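Local coordinates for Lmo0740 protein (Listeria monocytogenes, PDB 4RFA) that probably acts as a transcription activator of the Crp type, pairing a cyclic-nucleotide-binding-like domain with a DNA-binding domain, at residues E45-I50 with K108-F113; R153-L158 with T202-E207. All coordinates share one frame; numbering follows the deposited sequence.

Contact 1 of 2, residues E45-I50 with K108-F113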
loop_
_atom_site.group_PDB
_atom_site.type_symbol
_atom_site.label_atom_id
_atom_site.label_comp_id
_atom_site.label_asym_id
_atom_site.label_seq_id
_atom_site.Cartn_x
_atom_site.Cartn_y
_atom_site.Cartn_z
ATOM N N GLU A 45 20.133 -2.425 11.778
ATOM C CA GLU A 45 20.657 -3.341 12.785
ATOM C C GLU A 45 20.122 -4.752 12.515
ATOM O O GLU A 45 19.212 -4.947 11.689
ATOM C CB GLU A 45 20.272 -2.875 14.202
ATOM C CG GLU A 45 21.019 -1.639 14.699
ATOM C CD GLU A 45 20.201 -0.795 15.666
ATOM O OE1 GLU A 45 19.431 0.071 15.198
ATOM O OE2 GLU A 45 20.328 -0.989 16.893
ATOM N N LYS A 46 20.701 -5.734 13.201
ATOM C CA LYS A 46 20.273 -7.121 13.050
ATOM C C LYS A 46 18.874 -7.266 13.631
ATOM O O LYS A 46 17.925 -7.609 12.922
ATOM C CB LYS A 46 21.257 -8.075 13.730
ATOM C CG LYS A 46 22.630 -8.057 13.077
ATOM C CD LYS A 46 23.500 -9.225 13.512
ATOM C CE LYS A 46 24.643 -9.443 12.531
ATOM N NZ LYS A 46 25.490 -10.616 12.889
ATOM N N ALA A 47 18.750 -6.972 14.921
ATOM C CA ALA A 47 17.450 -6.921 15.566
ATOM C C ALA A 47 16.766 -5.647 15.092
ATOM O O ALA A 47 17.279 -4.548 15.279
ATOM C CB ALA A 47 17.598 -6.940 17.080
ATOM N N LYS A 48 15.621 -5.809 14.447
ATOM C CA LYS A 48 14.937 -4.706 13.802
ATOM C C LYS A 48 13.776 -4.234 14.682
ATOM O O LYS A 48 13.367 -4.922 15.609
ATOM C CB LYS A 48 14.460 -5.157 12.420
ATOM C CG LYS A 48 15.520 -5.979 11.700
ATOM C CD LYS A 48 15.413 -5.910 10.196
ATOM C CE LYS A 48 16.589 -6.639 9.561
ATOM N NZ LYS A 48 16.750 -6.203 8.149
ATOM N N SER A 49 13.244 -3.061 14.387
ATOM C CA SER A 49 12.158 -2.513 15.181
ATOM C C SER A 49 11.074 -1.842 14.353
ATOM O O SER A 49 11.238 -1.548 13.185
ATOM C CB SER A 49 12.721 -1.554 16.237
ATOM O OG SER A 49 13.878 -0.894 15.762
ATOM N N ILE A 50 9.950 -1.639 15.003
ATOM C CA ILE A 50 8.783 -0.999 14.461
ATOM C C ILE A 50 8.747 0.418 15.063
ATOM O O ILE A 50 9.172 0.595 16.199
ATOM C CB ILE A 50 7.555 -1.826 14.861
ATOM C CG1 ILE A 50 7.675 -3.237 14.298
ATOM C CG2 ILE A 50 6.285 -1.216 14.354
ATOM C CD1 ILE A 50 7.957 -3.269 12.808
ATOM N N LYS A 108 10.484 3.941 19.101
ATOM C CA LYS A 108 11.112 2.823 18.401
ATOM C C LYS A 108 10.912 1.620 19.277
ATOM O O LYS A 108 11.370 1.624 20.412
ATOM C CB LYS A 108 12.605 3.090 18.221
ATOM C CG LYS A 108 13.370 1.960 17.560
ATOM C CD LYS A 108 14.827 2.333 17.425
ATOM C CE LYS A 108 15.657 1.156 16.934
ATOM N NZ LYS A 108 17.098 1.433 17.156
ATOM N N ILE A 109 10.272 0.588 18.746
ATOM C CA ILE A 109 10.017 -0.618 19.506
ATOM C C ILE A 109 10.620 -1.870 18.889
ATOM O O ILE A 109 10.337 -2.217 17.752
ATOM C CB ILE A 109 8.517 -0.880 19.636
ATOM C CG1 ILE A 109 7.813 0.337 20.207
ATOM C CG2 ILE A 109 8.321 -2.058 20.549
ATOM C CD1 ILE A 109 6.356 0.420 19.883
ATOM N N ASP A 110 11.424 -2.575 19.663
ATOM C CA ASP A 110 12.063 -3.757 19.168
ATOM C C ASP A 110 10.957 -4.678 18.716
ATOM O O ASP A 110 9.971 -4.881 19.410
ATOM C CB ASP A 110 12.970 -4.378 20.232
ATOM C CG ASP A 110 13.411 -5.775 19.865
ATOM O OD1 ASP A 110 12.539 -6.685 19.834
ATOM O OD2 ASP A 110 14.616 -5.940 19.581
ATOM N N ALA A 111 11.118 -5.205 17.510
ATOM C CA ALA A 111 10.079 -5.945 16.831
ATOM C C ALA A 111 9.842 -7.345 17.434
ATOM O O ALA A 111 8.688 -7.794 17.615
ATOM C CB ALA A 111 10.461 -6.060 15.358
ATOM N N ASP A 112 10.916 -8.047 17.757
ATOM C CA ASP A 112 10.758 -9.317 18.516
ATOM C C ASP A 112 9.900 -9.148 19.796
ATOM O O ASP A 112 8.948 -9.926 20.015
ATOM C CB ASP A 112 12.120 -9.925 18.875
ATOM C CG ASP A 112 12.551 -11.019 17.900
ATOM O OD1 ASP A 112 12.502 -10.802 16.668
ATOM O OD2 ASP A 112 12.943 -12.108 18.379
ATOM N N PHE A 113 10.234 -8.123 20.597
ATOM C CA PHE A 113 9.452 -7.747 21.782
ATOM C C PHE A 113 8.005 -7.544 21.421
ATOM O O PHE A 113 7.117 -8.163 21.964
ATOM C CB PHE A 113 9.983 -6.434 22.369
ATOM C CG PHE A 113 9.260 -5.947 23.613
ATOM C CD1 PHE A 113 9.169 -6.746 24.766
ATOM C CD2 PHE A 113 8.779 -4.641 23.685
ATOM C CE1 PHE A 113 8.547 -6.265 25.919
ATOM C CE2 PHE A 113 8.172 -4.155 24.839
ATOM C CZ PHE A 113 8.056 -4.965 25.961
#
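In the antiparallel beta-roll of the cyclic-nucleotide-binding domain, strand 49-55 starts beside the end of strand 103-110, just where that strand turns into helix 111-120. Ile50 and Ile109 form a hydrogen-bonded pair: Ile109 N gives a nearly straight bond to Ile50 O (2.8 Å), and Ile50 N returns one to Ile109 O. Ser49 and Asp110 follow as a non-hydrogen-bonded pair with diverging side chains. Beyond this last bridge, Ala111 N, in the first residue of the helix, gives a hydrogen bond to Lys48 O (3.0 Å). Packing here is close, with Ala111 CB 3.1 Å from Lys48 O and Ser49 CB 2.9 Å from Ile109 O.

Lys108 leaves the strand with CG anti to its backbone N (chi1 177°) and stays extended to the tip, running alongside Ser49. Lys108 CE lies 3.0 Å from Ser49 OG, and Lys108 NZ makes a salt bridge with Glu45 OE1 at 3.3 Å, its hydrogen bond weak. Asp110 caps the helix: its OD1 takes Phe113 N at 2.8 Å. On the buried side, Ile50 CG1 meets Ala111 CB, with Leu114 and Phe87 close by. The joint is thus fixed mainly by backbone bonds and the Asp110 cap; the ion pair of Lys108, near the surface and with a weak hydrogen bond, probably adds less.

Contact 2 of 2, residues R153-L158 with T202-E207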
loop_
_atom_site.group_PDB
_atom_site.type_symbol
_atom_site.label_atom_id
_atom_site.label_comp_id
_atom_site.label_asym_id
_atom_site.label_seq_id
_atom_site.Cartn_x
_atom_site.Cartn_y
_atom_site.Cartn_z
ATOM N N ARG A 153 -6.334 15.056 -10.056
ATOM C CA ARG A 153 -5.496 14.716 -8.915
ATOM C C ARG A 153 -5.626 15.675 -7.738
ATOM O O ARG A 153 -5.600 15.259 -6.584
ATOM C CB ARG A 153 -4.043 14.657 -9.344
ATOM C CG ARG A 153 -3.779 13.492 -10.272
ATOM C CD ARG A 153 -2.346 13.050 -10.342
ATOM N NE ARG A 153 -1.384 14.075 -10.757
ATOM C CZ ARG A 153 -1.008 14.335 -12.007
ATOM N NH1 ARG A 153 -1.563 13.704 -13.056
ATOM N NH2 ARG A 153 -0.056 15.238 -12.211
ATOM N N ILE A 154 -5.774 16.967 -8.014
ATOM C CA ILE A 154 -5.810 17.937 -6.924
ATOM C C ILE A 154 -7.078 17.782 -6.086
ATOM O O ILE A 154 -7.051 17.903 -4.853
ATOM C CB ILE A 154 -5.615 19.379 -7.445
ATOM C CG1 ILE A 154 -5.363 20.329 -6.273
ATOM C CG2 ILE A 154 -6.793 19.868 -8.281
ATOM C CD1 ILE A 154 -5.011 21.720 -6.723
ATOM N N TYR A 155 -8.202 17.504 -6.733
ATOM C CA TYR A 155 -9.417 17.197 -5.960
ATOM C C TYR A 155 -9.210 16.010 -5.065
ATOM O O TYR A 155 -9.605 16.024 -3.912
ATOM C CB TYR A 155 -10.571 16.883 -6.918
ATOM C CG TYR A 155 -11.410 18.113 -7.308
ATOM C CD1 TYR A 155 -12.303 18.650 -6.404
ATOM C CD2 TYR A 155 -11.326 18.694 -8.561
ATOM C CE1 TYR A 155 -13.106 19.739 -6.717
ATOM C CE2 TYR A 155 -12.142 19.775 -8.903
ATOM C CZ TYR A 155 -13.009 20.302 -7.951
ATOM O OH TYR A 155 -13.831 21.369 -8.185
HETATM N N MSE A 156 -8.646 14.941 -5.631
HETATM C CA MSE A 156 -8.474 13.693 -4.916
HETATM C C MSE A 156 -7.481 13.910 -3.821
HETATM O O MSE A 156 -7.702 13.414 -2.741
HETATM C CB MSE A 156 -7.931 12.538 -5.788
HETATM C CG MSE A 156 -8.997 12.133 -6.794
HETATM SE SE MSE A 156 -8.236 10.892 -8.157
HETATM C CE MSE A 156 -8.062 9.442 -6.859
ATOM N N ALA A 157 -6.378 14.617 -4.090
ATOM C CA ALA A 157 -5.439 14.950 -3.021
ATOM C C ALA A 157 -6.123 15.700 -1.848
ATOM O O ALA A 157 -5.948 15.379 -0.679
ATOM C CB ALA A 157 -4.293 15.780 -3.569
ATOM N N LEU A 158 -6.820 16.777 -2.152
ATOM C CA LEU A 158 -7.355 17.613 -1.096
ATOM C C LEU A 158 -8.393 16.854 -0.324
ATOM O O LEU A 158 -8.523 17.036 0.891
ATOM C CB LEU A 158 -7.968 18.874 -1.674
ATOM C CG LEU A 158 -6.939 19.911 -2.081
ATOM C CD1 LEU A 158 -7.595 21.020 -2.882
ATOM C CD2 LEU A 158 -6.184 20.471 -0.875
ATOM N N THR A 202 -7.159 28.185 -8.272
ATOM C CA THR A 202 -8.137 29.244 -8.656
ATOM C C THR A 202 -9.435 28.628 -9.138
ATOM O O THR A 202 -10.531 29.005 -8.684
ATOM C CB THR A 202 -7.557 30.168 -9.730
ATOM O OG1 THR A 202 -6.424 30.813 -9.173
ATOM C CG2 THR A 202 -8.554 31.229 -10.187
ATOM N N GLU A 203 -9.314 27.620 -10.002
ATOM C CA GLU A 203 -10.494 26.919 -10.494
ATOM C C GLU A 203 -11.302 26.322 -9.340
ATOM O O GLU A 203 -12.505 26.451 -9.316
ATOM C CB GLU A 203 -10.108 25.849 -11.494
ATOM C CG GLU A 203 -9.558 26.389 -12.802
ATOM C CD GLU A 203 -9.101 25.255 -13.709
ATOM O OE1 GLU A 203 -9.921 24.372 -14.023
ATOM O OE2 GLU A 203 -7.918 25.229 -14.092
ATOM N N LEU A 204 -10.626 25.690 -8.389
ATOM C CA LEU A 204 -11.272 25.054 -7.257
ATOM C C LEU A 204 -12.012 26.067 -6.365
ATOM O O LEU A 204 -13.013 25.744 -5.747
ATOM C CB LEU A 204 -10.236 24.251 -6.433
ATOM C CG LEU A 204 -10.182 22.690 -6.710
ATOM C CD1 LEU A 204 -10.000 22.365 -8.169
ATOM C CD2 LEU A 204 -9.088 22.014 -5.891
ATOM N N VAL A 205 -11.506 27.286 -6.284
ATOM C CA VAL A 205 -12.231 28.329 -5.544
ATOM C C VAL A 205 -13.436 28.753 -6.370
ATOM O O VAL A 205 -14.518 28.812 -5.830
ATOM C CB VAL A 205 -11.346 29.497 -5.027
ATOM C CG1 VAL A 205 -10.325 29.927 -6.044
ATOM C CG2 VAL A 205 -12.178 30.723 -4.608
ATOM N N GLU A 206 -13.291 28.895 -7.687
ATOM C CA GLU A 206 -14.426 29.263 -8.555
ATOM C C GLU A 206 -15.507 28.209 -8.458
ATOM O O GLU A 206 -16.683 28.534 -8.384
ATOM C CB GLU A 206 -13.988 29.504 -10.007
ATOM C CG GLU A 206 -13.033 30.707 -10.109
ATOM C CD GLU A 206 -12.215 30.836 -11.403
ATOM O OE1 GLU A 206 -11.967 29.812 -12.102
ATOM O OE2 GLU A 206 -11.774 31.994 -11.684
ATOM N N GLU A 207 -15.109 26.942 -8.366
ATOM C CA GLU A 207 -16.062 25.865 -8.255
ATOM C C GLU A 207 -16.578 25.622 -6.835
ATOM O O GLU A 207 -17.281 24.655 -6.578
ATOM C CB GLU A 207 -15.397 24.617 -8.789
ATOM C CG GLU A 207 -15.025 24.744 -10.257
ATOM C CD GLU A 207 -14.131 23.610 -10.725
ATOM O OE1 GLU A 207 -13.681 22.799 -9.882
ATOM O OE2 GLU A 207 -13.886 23.519 -11.941
#
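Lys151 NZ is gripped by two carboxylates, Glu207 OE2 and Glu203 OE1, both as salt bridges, and the first of these glutamates also approaches Tyr155 across the contact. Two carboxylates thus share one lysine from the start of helix 150-165, which probably eases the repulsion between them. Glu207 OE1 is modelled so near Tyr155 OH that the detail there is doubtful.

Leu204 lies over one face of the Tyr155 ring. Leu204 CG makes a CH-pi contact 4.1 Å from the Tyr155 ring centroid, 19° off the normal, and Leu204 CD1 comes to 3.4 Å from Tyr155 CE2. The tyrosine and the leucine run past one another, heading opposite ways, while Phe209 meets the tyrosine edge-to-face.

The leucine sits near the end of helix 194-206, which with helix 183-189 makes up what is probably the helix-turn-helix of a Crp-type DNA-binding domain; 194-206 would be its recognition helix. Helix 150-165 packs behind it, the axes of the two short segments approaching to 11.6 Å and crossing at -72°.

The other branch of the leucine, CD2, points into the core. Leu158 CD1 meets Leu204 CD2 tip to tip at 3.5 Å. Ile154 comes to it the same way, Ile154 CG2 lying 3.9 Å from Leu204 CD2; turning CG1 anti to the backbone N (chi1 -168°) brings both branches of the isoleucine against that methyl. Leu186 of helix 183-189 touches both Ile154 and Leu158.

Overall arrangement
The two contacts belong to different domains, with centres 42 Å and nearest atoms about 26 Å apart, on opposite sides of the chain's centre; they share no helix or strand. Contact 1, earlier in sequence, is partly buried, and its grip is regular: main-chain bonds between two strands and from the loop before one to the helix after the other, with charged ends at the surface. Contact 2 is more deeply buried and joins two helices through side chains alone, apolar branches and an aromatic face inside, with the carboxylate of Glu207 at its exposed side. Its smaller buried area, 223 Å² against 381 Å², fits helices meeting at a steep angle rather than chains running side by side.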